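Side-chain contacts in possible prolidase (Bifidobacterium longum NCC2705, PDB 2P9B), which is a putative prolidase of the amidohydrolase family that probably hydrolyses carbon-nitrogen bonds, its precise substrate being unestablished: residues N75-L80 against T263-S268; G156-A161 against D389-S394; E373-A378 against A408-D413. All coordinates share one frame; numbering follows the deposited sequence.

Contact 1 of 3, residues N75-L80 against T263-S268; sequences NAHTHL and TIEHGS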
ATOM      1  N   ASN A  75       1.229   1.587  -2.369  1.00 10.31           N
ATOM      2  CA  ASN A  75       0.041   1.422  -1.532  1.00  9.03           C
ATOM      3  C   ASN A  75      -0.014  -0.049  -1.138  1.00  9.60           C
ATOM      4  O   ASN A  75      -0.228  -0.916  -1.978  1.00 10.55           O
ATOM      5  CB  ASN A  75      -1.232   1.811  -2.291  1.00  8.39           C
ATOM      6  CG  ASN A  75      -2.441   1.904  -1.373  1.00  8.24           C
ATOM      7  OD1 ASN A  75      -2.592   1.099  -0.456  1.00 10.73           O
ATOM      8  ND2 ASN A  75      -3.301   2.887  -1.616  1.00  9.59           N
ATOM      9  N   ALA A  76       0.191  -0.333   0.145  1.00  9.81           N
ATOM     10  CA  ALA A  76       0.218  -1.717   0.618  1.00  9.82           C
ATOM     11  C   ALA A  76      -1.127  -2.373   0.886  1.00 10.25           C
ATOM     12  O   ALA A  76      -1.179  -3.519   1.334  1.00 11.20           O
ATOM     13  CB  ALA A  76       1.087  -1.811   1.872  1.00 10.76           C
ATOM     14  N   HIS A  77      -2.218  -1.667   0.617  1.00 10.53           N
ATOM     15  CA  HIS A  77      -3.527  -2.253   0.869  1.00 12.18           C
ATOM     16  C   HIS A  77      -4.562  -1.720  -0.115  1.00 10.71           C
ATOM     17  O   HIS A  77      -5.131  -0.654   0.089  1.00 12.99           O
ATOM     18  CB  HIS A  77      -3.950  -1.959   2.313  1.00 12.59           C
ATOM     19  CG  HIS A  77      -5.154  -2.726   2.759  1.00 15.94           C
ATOM     20  ND1 HIS A  77      -5.426  -2.979   4.086  1.00 20.01           N
ATOM     21  CD2 HIS A  77      -6.159  -3.297   2.054  1.00 14.52           C
ATOM     22  CE1 HIS A  77      -6.545  -3.674   4.179  1.00 18.04           C
ATOM     23  NE2 HIS A  77      -7.010  -3.880   2.961  1.00 18.15           N
ATOM     24  N   THR A  78      -4.791  -2.478  -1.183  1.00 11.75           N
ATOM     25  CA  THR A  78      -5.739  -2.083  -2.219  1.00 10.14           C
ATOM     26  C   THR A  78      -6.678  -3.216  -2.636  1.00 11.08           C
ATOM     27  O   THR A  78      -6.496  -4.369  -2.248  1.00 12.96           O
ATOM     28  CB  THR A  78      -4.993  -1.605  -3.491  1.00  9.88           C
ATOM     29  OG1 THR A  78      -4.225  -2.690  -4.038  1.00 11.69           O
ATOM     30  CG2 THR A  78      -4.039  -0.454  -3.150  1.00 11.39           C
ATOM     31  N   HIS A  79      -7.693  -2.850  -3.415  1.00 12.37           N
ATOM     32  CA  HIS A  79      -8.668  -3.774  -3.995  1.00 12.02           C
ATOM     33  C   HIS A  79      -8.881  -3.195  -5.385  1.00 13.30           C
ATOM     34  O   HIS A  79      -8.964  -1.980  -5.531  1.00 15.78           O
ATOM     35  CB  HIS A  79      -9.997  -3.752  -3.232  1.00 14.35           C
ATOM     36  CG  HIS A  79      -9.903  -4.268  -1.831  1.00 16.31           C
ATOM     37  ND1 HIS A  79      -9.783  -5.611  -1.538  1.00 17.78           N
ATOM     38  CD2 HIS A  79      -9.883  -3.619  -0.644  1.00 17.56           C
ATOM     39  CE1 HIS A  79      -9.693  -5.765  -0.229  1.00 18.39           C
ATOM     40  NE2 HIS A  79      -9.750  -4.573   0.337  1.00 18.74           N
ATOM     41  N   LEU A  80      -8.972  -4.041  -6.405  1.00 12.96           N
ATOM     42  CA  LEU A  80      -9.162  -3.529  -7.753  1.00 13.86           C
ATOM     43  C   LEU A  80     -10.597  -3.670  -8.254  1.00 16.33           C
ATOM     44  O   LEU A  80     -10.856  -3.671  -9.458  1.00 15.20           O
ATOM     45  CB  LEU A  80      -8.169  -4.199  -8.711  1.00 13.95           C
ATOM     46  CG  LEU A  80      -6.687  -3.953  -8.358  1.00 12.19           C
ATOM     47  CD1 LEU A  80      -5.797  -4.623  -9.397  1.00 13.33           C
ATOM     48  CD2 LEU A  80      -6.392  -2.458  -8.293  1.00 13.68           C
ATOM     49  N   THR A 263       2.129  -8.575   8.163  1.00 11.78           N
ATOM     50  CA  THR A 263       1.591  -7.224   8.258  1.00 11.57           C
ATOM     51  C   THR A 263       0.228  -7.220   8.924  1.00 11.80           C
ATOM     52  O   THR A 263      -0.603  -8.096   8.673  1.00 12.34           O
ATOM     53  CB  THR A 263       1.439  -6.557   6.868  1.00 11.64           C
ATOM     54  OG1 THR A 263       0.493  -7.289   6.083  1.00 12.40           O
ATOM     55  CG2 THR A 263       2.769  -6.507   6.149  1.00 13.28           C
ATOM     56  N   ILE A 264       0.013  -6.238   9.787  1.00 11.07           N
ATOM     57  CA  ILE A 264      -1.266  -6.095  10.463  1.00 10.60           C
ATOM     58  C   ILE A 264      -1.952  -4.901   9.804  1.00 10.73           C
ATOM     59  O   ILE A 264      -1.368  -3.818   9.741  1.00 11.44           O
ATOM     60  CB  ILE A 264      -1.084  -5.777  11.962  1.00  9.84           C
ATOM     61  CG1 ILE A 264      -0.363  -6.934  12.665  1.00 12.11           C
ATOM     62  CG2 ILE A 264      -2.444  -5.489  12.603  1.00 11.68           C
ATOM     63  CD1 ILE A 264      -1.132  -8.244  12.685  1.00 14.82           C
ATOM     64  N   GLU A 265      -3.167  -5.106   9.298  1.00 11.79           N
ATOM     65  CA  GLU A 265      -3.922  -4.026   8.669  1.00 12.48           C
ATOM     66  C   GLU A 265      -4.947  -3.484   9.654  1.00 12.85           C
ATOM     67  O   GLU A 265      -5.647  -4.251  10.313  1.00 13.72           O
ATOM     68  CB  GLU A 265      -4.650  -4.498   7.407  1.00 14.96           C
ATOM     69  CG  GLU A 265      -3.772  -4.557   6.168  1.00 22.54           C
ATOM     70  CD  GLU A 265      -2.705  -5.611   6.273  1.00 24.26           C
ATOM     71  OE1 GLU A 265      -3.063  -6.772   6.565  1.00 29.37           O
ATOM     72  OE2 GLU A 265      -1.519  -5.286   6.060  1.00 18.98           O
ATOM     73  N   HIS A 266      -5.024  -2.157   9.722  1.00 14.31           N
ATOM     74  CA  HIS A 266      -5.917  -1.424  10.620  1.00 15.63           C
ATOM     75  C   HIS A 266      -5.270  -1.392  12.001  1.00 15.13           C
ATOM     76  O   HIS A 266      -4.706  -0.379  12.407  1.00 15.77           O
ATOM     77  CB  HIS A 266      -7.303  -2.076  10.683  1.00 20.33           C
ATOM     78  CG  HIS A 266      -8.073  -1.985   9.401  1.00 25.89           C
ATOM     79  ND1 HIS A 266      -7.680  -2.629   8.247  1.00 30.90           N
ATOM     80  CD2 HIS A 266      -9.213  -1.324   9.094  1.00 30.92           C
ATOM     81  CE1 HIS A 266      -8.547  -2.368   7.283  1.00 31.85           C
ATOM     82  NE2 HIS A 266      -9.486  -1.578   7.771  1.00 33.65           N
ATOM     83  N   GLY A 267      -5.343  -2.505  12.719  1.00 15.28           N
ATOM     84  CA  GLY A 267      -4.719  -2.557  14.028  1.00 14.36           C
ATOM     85  C   GLY A 267      -5.591  -2.097  15.177  1.00 14.86           C
ATOM     86  O   GLY A 267      -6.783  -1.847  15.012  1.00 15.26           O
ATOM     87  N   SER A 268      -4.979  -1.972  16.347  1.00 14.83           N
ATOM     88  CA  SER A 268      -5.697  -1.568  17.548  1.00 15.29           C
ATOM     89  C   SER A 268      -4.730  -0.896  18.502  1.00 15.06           C
ATOM     90  O   SER A 268      -3.557  -0.723  18.183  1.00 14.32           O
ATOM     91  CB  SER A 268      -6.266  -2.803  18.236  1.00 17.74           C
ATOM     92  OG  SER A 268      -5.209  -3.634  18.697  1.00 21.50           O
TER

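Contact 2 of 3, residues G156-A161 against D389-S394; sequences GPRILA and DAETGS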
ATOM      1  N   GLY A 156       1.202  -0.880 -16.368  1.00 15.52           N
ATOM      2  CA  GLY A 156       0.566  -0.881 -15.070  1.00 12.31           C
ATOM      3  C   GLY A 156       1.567  -0.913 -13.941  1.00 11.72           C
ATOM      4  O   GLY A 156       2.771  -1.022 -14.172  1.00 13.21           O
ATOM      5  N   PRO A 157       1.091  -0.820 -12.695  1.00 11.89           N
ATOM      6  CA  PRO A 157       1.969  -0.841 -11.526  1.00 11.41           C
ATOM      7  C   PRO A 157       2.460  -2.250 -11.220  1.00 11.64           C
ATOM      8  O   PRO A 157       1.927  -3.235 -11.738  1.00 11.56           O
ATOM      9  CB  PRO A 157       1.068  -0.309 -10.421  1.00 11.69           C
ATOM     10  CG  PRO A 157      -0.273  -0.910 -10.796  1.00 12.62           C
ATOM     11  CD  PRO A 157      -0.321  -0.656 -12.294  1.00 12.46           C
ATOM     12  N   ARG A 158       3.488  -2.331 -10.384  1.00 10.36           N
ATOM     13  CA  ARG A 158       4.024  -3.614  -9.950  1.00 10.17           C
ATOM     14  C   ARG A 158       2.963  -4.094  -8.963  1.00 11.63           C
ATOM     15  O   ARG A 158       2.591  -3.354  -8.051  1.00 12.52           O
ATOM     16  CB  ARG A 158       5.364  -3.396  -9.243  1.00 10.62           C
ATOM     17  CG  ARG A 158       5.967  -4.646  -8.635  1.00 11.04           C
ATOM     18  CD  ARG A 158       7.324  -4.349  -8.005  1.00 14.26           C
ATOM     19  NE  ARG A 158       8.313  -3.907  -8.992  1.00 13.83           N
ATOM     20  CZ  ARG A 158       8.591  -2.636  -9.267  1.00 14.43           C
ATOM     21  NH1 ARG A 158       7.961  -1.656  -8.631  1.00 12.94           N
ATOM     22  NH2 ARG A 158       9.512  -2.344 -10.177  1.00 15.14           N
ATOM     23  N   ILE A 159       2.473  -5.318  -9.144  1.00 10.56           N
ATOM     24  CA  ILE A 159       1.412  -5.833  -8.288  1.00 10.66           C
ATOM     25  C   ILE A 159       1.692  -7.090  -7.475  1.00  9.94           C
ATOM     26  O   ILE A 159       2.222  -8.077  -7.992  1.00 12.48           O
ATOM     27  CB  ILE A 159       0.129  -6.142  -9.129  1.00 10.10           C
ATOM     28  CG1 ILE A 159      -0.364  -4.880  -9.836  1.00 10.15           C
ATOM     29  CG2 ILE A 159      -0.970  -6.713  -8.229  1.00 13.22           C
ATOM     30  CD1 ILE A 159      -1.545  -5.141 -10.779  1.00 12.58           C
ATOM     31  N   LEU A 160       1.361  -7.032  -6.186  1.00 10.67           N
ATOM     32  CA  LEU A 160       1.450  -8.207  -5.329  1.00 10.08           C
ATOM     33  C   LEU A 160      -0.026  -8.567  -5.207  1.00 11.68           C
ATOM     34  O   LEU A 160      -0.790  -7.853  -4.559  1.00 11.69           O
ATOM     35  CB  LEU A 160       2.027  -7.881  -3.955  1.00 11.34           C
ATOM     36  CG  LEU A 160       3.550  -7.925  -3.839  1.00 12.14           C
ATOM     37  CD1 LEU A 160       4.169  -6.729  -4.545  1.00 15.74           C
ATOM     38  CD2 LEU A 160       3.924  -7.937  -2.367  1.00 13.96           C
ATOM     39  N   ALA A 161      -0.422  -9.657  -5.856  1.00 10.65           N
ATOM     40  CA  ALA A 161      -1.814 -10.104  -5.856  1.00 10.85           C
ATOM     41  C   ALA A 161      -2.073 -11.156  -4.788  1.00 10.15           C
ATOM     42  O   ALA A 161      -1.350 -12.139  -4.687  1.00 11.67           O
ATOM     43  CB  ALA A 161      -2.177 -10.664  -7.235  1.00 10.19           C
ATOM     44  N   ASP A 389      12.179  -4.074  -1.837  1.00 14.03           N
ATOM     45  CA  ASP A 389      13.161  -3.014  -1.654  1.00 14.44           C
ATOM     46  C   ASP A 389      14.418  -3.169  -2.499  1.00 14.62           C
ATOM     47  O   ASP A 389      15.129  -2.199  -2.738  1.00 14.65           O
ATOM     48  CB  ASP A 389      13.548  -2.899  -0.177  1.00 15.72           C
ATOM     49  CG  ASP A 389      13.997  -4.215   0.412  1.00 19.05           C
ATOM     50  OD1 ASP A 389      13.175  -5.158   0.469  1.00 20.98           O
ATOM     51  OD2 ASP A 389      15.174  -4.306   0.818  1.00 22.93           O
ATOM     52  N   ALA A 390      14.696  -4.383  -2.950  1.00 15.05           N
ATOM     53  CA  ALA A 390      15.877  -4.600  -3.770  1.00 16.44           C
ATOM     54  C   ALA A 390      15.669  -4.013  -5.161  1.00 16.64           C
ATOM     55  O   ALA A 390      16.627  -3.627  -5.832  1.00 17.37           O
ATOM     56  CB  ALA A 390      16.181  -6.092  -3.870  1.00 18.24           C
ATOM     57  N   GLU A 391      14.415  -3.924  -5.594  1.00 15.60           N
ATOM     58  CA  GLU A 391      14.137  -3.408  -6.926  1.00 16.67           C
ATOM     59  C   GLU A 391      13.427  -2.062  -7.007  1.00 14.82           C
ATOM     60  O   GLU A 391      13.417  -1.435  -8.064  1.00 16.01           O
ATOM     61  CB  GLU A 391      13.341  -4.447  -7.719  1.00 22.12           C
ATOM     62  CG  GLU A 391      11.921  -4.647  -7.239  1.00 27.47           C
ATOM     63  CD  GLU A 391      11.236  -5.814  -7.926  1.00 32.32           C
ATOM     64  OE1 GLU A 391      11.353  -5.928  -9.165  1.00 35.35           O
ATOM     65  OE2 GLU A 391      10.580  -6.612  -7.225  1.00 34.66           O
ATOM     66  N   THR A 392      12.840  -1.597  -5.909  1.00 13.70           N
ATOM     67  CA  THR A 392      12.139  -0.318  -5.961  1.00 13.48           C
ATOM     68  C   THR A 392      12.069   0.369  -4.601  1.00 12.97           C
ATOM     69  O   THR A 392      12.596  -0.144  -3.613  1.00 13.02           O
ATOM     70  CB  THR A 392      10.708  -0.508  -6.529  1.00 13.16           C
ATOM     71  OG1 THR A 392      10.118   0.769  -6.784  1.00 14.42           O
ATOM     72  CG2 THR A 392       9.834  -1.284  -5.544  1.00 12.88           C
ATOM     73  N   GLY A 393      11.441   1.542  -4.557  1.00 11.61           N
ATOM     74  CA  GLY A 393      11.307   2.250  -3.296  1.00 12.46           C
ATOM     75  C   GLY A 393      12.274   3.389  -3.041  1.00 12.17           C
ATOM     76  O   GLY A 393      12.134   4.109  -2.056  1.00 13.30           O
ATOM     77  N   SER A 394      13.264   3.545  -3.912  1.00 13.06           N
ATOM     78  CA  SER A 394      14.235   4.623  -3.775  1.00 13.01           C
ATOM     79  C   SER A 394      14.879   4.880  -5.126  1.00 13.16           C
ATOM     80  O   SER A 394      14.953   3.989  -5.974  1.00 14.36           O
ATOM     81  CB  SER A 394      15.308   4.263  -2.740  1.00 13.84           C
ATOM     82  OG  SER A 394      16.072   3.146  -3.151  1.00 17.34           O
TER
HETATM   83  O   HOH W   1      11.521  -4.417 -11.156  1.00 30.92           O

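Contact 3 of 3, residues E373-A378 against A408-D413; sequences EALHAA and ANPLDD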
ATOM      1  N   GLU A 373       8.820  11.675   7.317  1.00 12.22           N
ATOM      2  CA  GLU A 373       8.606  10.303   7.753  1.00 11.92           C
ATOM      3  C   GLU A 373       7.461   9.647   6.992  1.00 11.67           C
ATOM      4  O   GLU A 373       7.495   8.447   6.728  1.00 12.95           O
ATOM      5  CB  GLU A 373       8.319  10.262   9.253  1.00 13.05           C
ATOM      6  CG  GLU A 373       9.465  10.797  10.094  1.00 15.89           C
ATOM      7  CD  GLU A 373       9.132  10.840  11.566  1.00 19.28           C
ATOM      8  OE1 GLU A 373       7.972  11.161  11.901  1.00 18.83           O
ATOM      9  OE2 GLU A 373      10.034  10.568  12.389  1.00 23.92           O
ATOM     10  N   ALA A 374       6.442  10.431   6.653  1.00 13.26           N
ATOM     11  CA  ALA A 374       5.306   9.901   5.909  1.00 11.82           C
ATOM     12  C   ALA A 374       5.740   9.536   4.491  1.00 12.28           C
ATOM     13  O   ALA A 374       5.339   8.502   3.956  1.00 11.80           O
ATOM     14  CB  ALA A 374       4.176  10.921   5.871  1.00 11.63           C
ATOM     15  N   LEU A 375       6.550  10.393   3.876  1.00 12.08           N
ATOM     16  CA  LEU A 375       7.041  10.123   2.526  1.00 11.53           C
ATOM     17  C   LEU A 375       7.947   8.890   2.545  1.00 11.80           C
ATOM     18  O   LEU A 375       7.972   8.095   1.601  1.00 11.60           O
ATOM     19  CB  LEU A 375       7.804  11.339   1.991  1.00 10.07           C
ATOM     20  CG  LEU A 375       6.912  12.526   1.632  1.00 11.78           C
ATOM     21  CD1 LEU A 375       7.752  13.780   1.482  1.00 12.26           C
ATOM     22  CD2 LEU A 375       6.151  12.212   0.336  1.00 12.41           C
ATOM     23  N   HIS A 376       8.684   8.733   3.640  1.00 11.91           N
ATOM     24  CA  HIS A 376       9.588   7.601   3.812  1.00 11.84           C
ATOM     25  C   HIS A 376       8.790   6.303   3.978  1.00 11.45           C
ATOM     26  O   HIS A 376       9.181   5.247   3.468  1.00 12.07           O
ATOM     27  CB  HIS A 376      10.473   7.854   5.041  1.00 13.30           C
ATOM     28  CG  HIS A 376      11.451   6.760   5.327  1.00 14.43           C
ATOM     29  ND1 HIS A 376      12.434   6.387   4.434  1.00 15.19           N
ATOM     30  CD2 HIS A 376      11.631   5.990   6.427  1.00 14.28           C
ATOM     31  CE1 HIS A 376      13.178   5.438   4.973  1.00 16.53           C
ATOM     32  NE2 HIS A 376      12.711   5.178   6.184  1.00 16.40           N
ATOM     33  N   ALA A 377       7.661   6.396   4.674  1.00 10.34           N
ATOM     34  CA  ALA A 377       6.796   5.246   4.917  1.00 10.48           C
ATOM     35  C   ALA A 377       6.128   4.788   3.622  1.00 10.72           C
ATOM     36  O   ALA A 377       5.986   3.596   3.377  1.00 11.57           O
ATOM     37  CB  ALA A 377       5.731   5.610   5.952  1.00 11.54           C
ATOM     38  N   ALA A 378       5.746   5.749   2.789  1.00 10.68           N
ATOM     39  CA  ALA A 378       5.069   5.445   1.533  1.00 10.51           C
ATOM     40  C   ALA A 378       5.993   4.887   0.461  1.00 11.49           C
ATOM     41  O   ALA A 378       5.522   4.325  -0.530  1.00 11.88           O
ATOM     42  CB  ALA A 378       4.376   6.695   0.999  1.00 10.52           C
ATOM     43  N   ALA A 408       5.430  20.568  -7.172  1.00 16.29           N
ATOM     44  CA  ALA A 408       5.825  21.276  -5.960  1.00 16.61           C
ATOM     45  C   ALA A 408       6.453  20.291  -4.980  1.00 17.07           C
ATOM     46  O   ALA A 408       6.372  19.078  -5.176  1.00 16.42           O
ATOM     47  CB  ALA A 408       4.611  21.960  -5.327  1.00 17.23           C
ATOM     48  N   ASN A 409       7.071  20.814  -3.926  1.00 16.38           N
ATOM     49  CA  ASN A 409       7.730  19.975  -2.930  1.00 17.17           C
ATOM     50  C   ASN A 409       6.750  19.447  -1.885  1.00 16.77           C
ATOM     51  O   ASN A 409       6.188  20.216  -1.105  1.00 15.71           O
ATOM     52  CB  ASN A 409       8.835  20.768  -2.229  1.00 19.64           C
ATOM     53  CG  ASN A 409       9.726  19.893  -1.378  1.00 20.06           C
ATOM     54  OD1 ASN A 409       9.331  18.809  -0.956  1.00 18.96           O
ATOM     55  ND2 ASN A 409      10.937  20.368  -1.110  1.00 22.95           N
ATOM     56  N   PRO A 410       6.546  18.119  -1.842  1.00 15.66           N
ATOM     57  CA  PRO A 410       5.623  17.515  -0.876  1.00 15.51           C
ATOM     58  C   PRO A 410       6.065  17.648   0.579  1.00 15.63           C
ATOM     59  O   PRO A 410       5.265  17.460   1.489  1.00 17.02           O
ATOM     60  CB  PRO A 410       5.548  16.062  -1.337  1.00 16.51           C
ATOM     61  CG  PRO A 410       6.931  15.817  -1.858  1.00 14.68           C
ATOM     62  CD  PRO A 410       7.191  17.081  -2.668  1.00 14.07           C
ATOM     63  N   LEU A 411       7.336  17.970   0.798  1.00 16.64           N
ATOM     64  CA  LEU A 411       7.833  18.140   2.159  1.00 18.13           C
ATOM     65  C   LEU A 411       7.261  19.429   2.746  1.00 19.54           C
ATOM     66  O   LEU A 411       7.118  19.561   3.964  1.00 20.48           O
ATOM     67  CB  LEU A 411       9.363  18.190   2.170  1.00 18.14           C
ATOM     68  CG  LEU A 411      10.059  16.837   2.002  1.00 17.16           C
ATOM     69  CD1 LEU A 411      11.541  17.022   1.734  1.00 17.51           C
ATOM     70  CD2 LEU A 411       9.827  16.012   3.259  1.00 19.03           C
ATOM     71  N   ASP A 412       6.923  20.371   1.870  1.00 20.74           N
ATOM     72  CA  ASP A 412       6.357  21.646   2.301  1.00 22.36           C
ATOM     73  C   ASP A 412       4.835  21.586   2.355  1.00 21.70           C
ATOM     74  O   ASP A 412       4.201  22.324   3.113  1.00 21.92           O
ATOM     75  CB  ASP A 412       6.796  22.774   1.364  1.00 24.50           C
ATOM     76  CG  ASP A 412       8.296  22.974   1.359  1.00 28.40           C
ATOM     77  OD1 ASP A 412       8.911  22.851   2.437  1.00 29.51           O
ATOM     78  OD2 ASP A 412       8.854  23.264   0.280  1.00 30.09           O
ATOM     79  N   ASP A 413       4.252  20.706   1.547  1.00 19.27           N
ATOM     80  CA  ASP A 413       2.800  20.526   1.505  1.00 18.33           C
ATOM     81  C   ASP A 413       2.527  19.184   0.835  1.00 16.96           C
ATOM     82  O   ASP A 413       2.734  19.036  -0.370  1.00 16.96           O
ATOM     83  CB  ASP A 413       2.137  21.640   0.690  1.00 22.04           C
ATOM     84  CG  ASP A 413       0.628  21.687   0.877  1.00 25.46           C
ATOM     85  OD1 ASP A 413       0.001  20.618   1.028  1.00 23.32           O
ATOM     86  OD2 ASP A 413       0.063  22.803   0.862  1.00 30.47           O
TER

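Contact 1 of 3, residues N75-L80 against T263-S268
H77 lays one corner of its imidazole against the aliphatic part of E265, and here the packing is tightest: H77 ND1 stands 3.1 Å from E265 CG. The neighbouring ring atom CE1 of H77 lies 3.5 Å from the same E265 CG, so the methylene meets the ND1-CE1 side of the ring, at a slant between face and edge. H77 carries CG anti to its own backbone N (chi1 -169°), which sends the ring across to the other segment. E265 bends at chi2 (67°), turning its carboxylate away from H77, and the two flat groups stand 80° apart. The carboxylate is held from several sides: T263 OG1 donates to the syn lone pair of E265 OE2 at 2.8 Å, R133 pairs with the same oxygen, and K203 with OE1. By contrast, H77 ND1 is buried without a hydrogen-bonding partner in the model.

The looser part is the approach of H266. Its CE1 comes to 3.9 Å from H77 CE1, rim to rim, with 5.9 Å between ring centroids. Next to it along the ring, at H77 NE2, H79 NE2 lies in the plane of the H77 imidazole, 3.9 Å away. H77 and H79 match the His-X-His signature at the end of the first barrel strand in amidohydrolases; with D345 they face a vacant point consistent with an empty metal site.

Contact 2 of 3, residues G156-A161 against D389-S394
R158 and E391 carry the electrostatic part of the contact, and it is a loose one. R158 NE lies 3.7 Å from E391 OE1, a long salt bridge without a direct hydrogen bond. The two side chains run antiparallel alongside each other, with guanidinium and carboxylate planes 48° apart, and R158 NH2 is 4.2 Å from E391 OE1, too far for a paired, two-bond salt bridge. The nearest approach is instead R158 NE to E391 CD, 3.6 Å.

A water supplies the closer polar link. R158 NH2 donates to it over 3.0 Å, and it donates in turn to E391 OE1 at 2.5 Å, short enough that its exact length is doubtful, closing a path around the long ion pair.

Strand 158-160, on which R158 lies, runs parallel to strand 129-134 in the barrel wall, whereas segment 389-394 belongs to the connection from helix 371-385 to strand 403-406, itself antiparallel to strand 68-78. The contact therefore joins an early strand of the amidohydrolase barrel to the chain leaving helix 371-385.

Van der Waals packing involves the same arginine. E391 CG and T392 CG2 both lie over one face of the guanidinium, and R158 NH1 sits 3.6 Å from T392 CG2 and equally far from T392 CB. The methyl is brought there by a first torsion of -170°, which places T392 CG2 between backbone N and carbonyl carbon and leaves OG1 anti to N.

Direct polar bonds to outside partners hold the ends of R158 and T392. D402 OD2 accepts from T392 OG1 and forms a salt bridge with R158 NH1, so one carboxylate oxygen links both segments; R158 NH1 also bonds to T131 OG1 on the adjoining strand.

Contact 3 of 3, residues E373-A378 against A408-D413
Helix 371-385, late in the amidohydrolase barrel, meets here the loop that connects strands 403-406 and 422-425. L375 supplies the helix side of the contact through a single methyl: its CD1 reaches L411 CD2 at 3.5 Å and L411 CG at 3.9 Å. The two leucines cross at an oblique angle, branch against branch. In L411 the first torsion (-76°) sets CG anti to the carbonyl carbon, and this swings the isobutyl end toward the helix although the CB itself does not head that way. P410 adds its ring atom CG, 4.0 Å from the same L375 CD1, so the methyl touches both loop residues. L360 and M70 border L375 as well, while I68 and L417 touch P410.

No hydrogen bond passes between the segments; bonds within the loop help set its shape. N409 OD1 accepts from L411 N at 2.8 Å, the donor standing 39° out of the carbonyl plane, and N409 O accepts from D412 N at 3.1 Å. The first is an Asx turn, the second a turn centred on P410 and L411; together they set these two residues against a helix of the amidohydrolase barrel.

How the contacts relate
Contact 1 holds the probable active site, with H77 and H79 beside the possible metal position completed by D345. Centres of contacts 1 and 2 are about 16 Å apart, and strand 129-134 connects them: R133 pairs with E265 in the first, T131 with R158 in the second. Contact 3 is more remote, its centre about 20 Å from that of contact 1 and about 19 Å from that of contact 2, yet strand 68-78 runs from M70, against L375, to H77. Nearest atoms of any two contacts are about 5 to 6 Å apart without touching. The segments of contact 2 alternate along the chain with those of both other contacts; contact 1 closes before contact 3 begins.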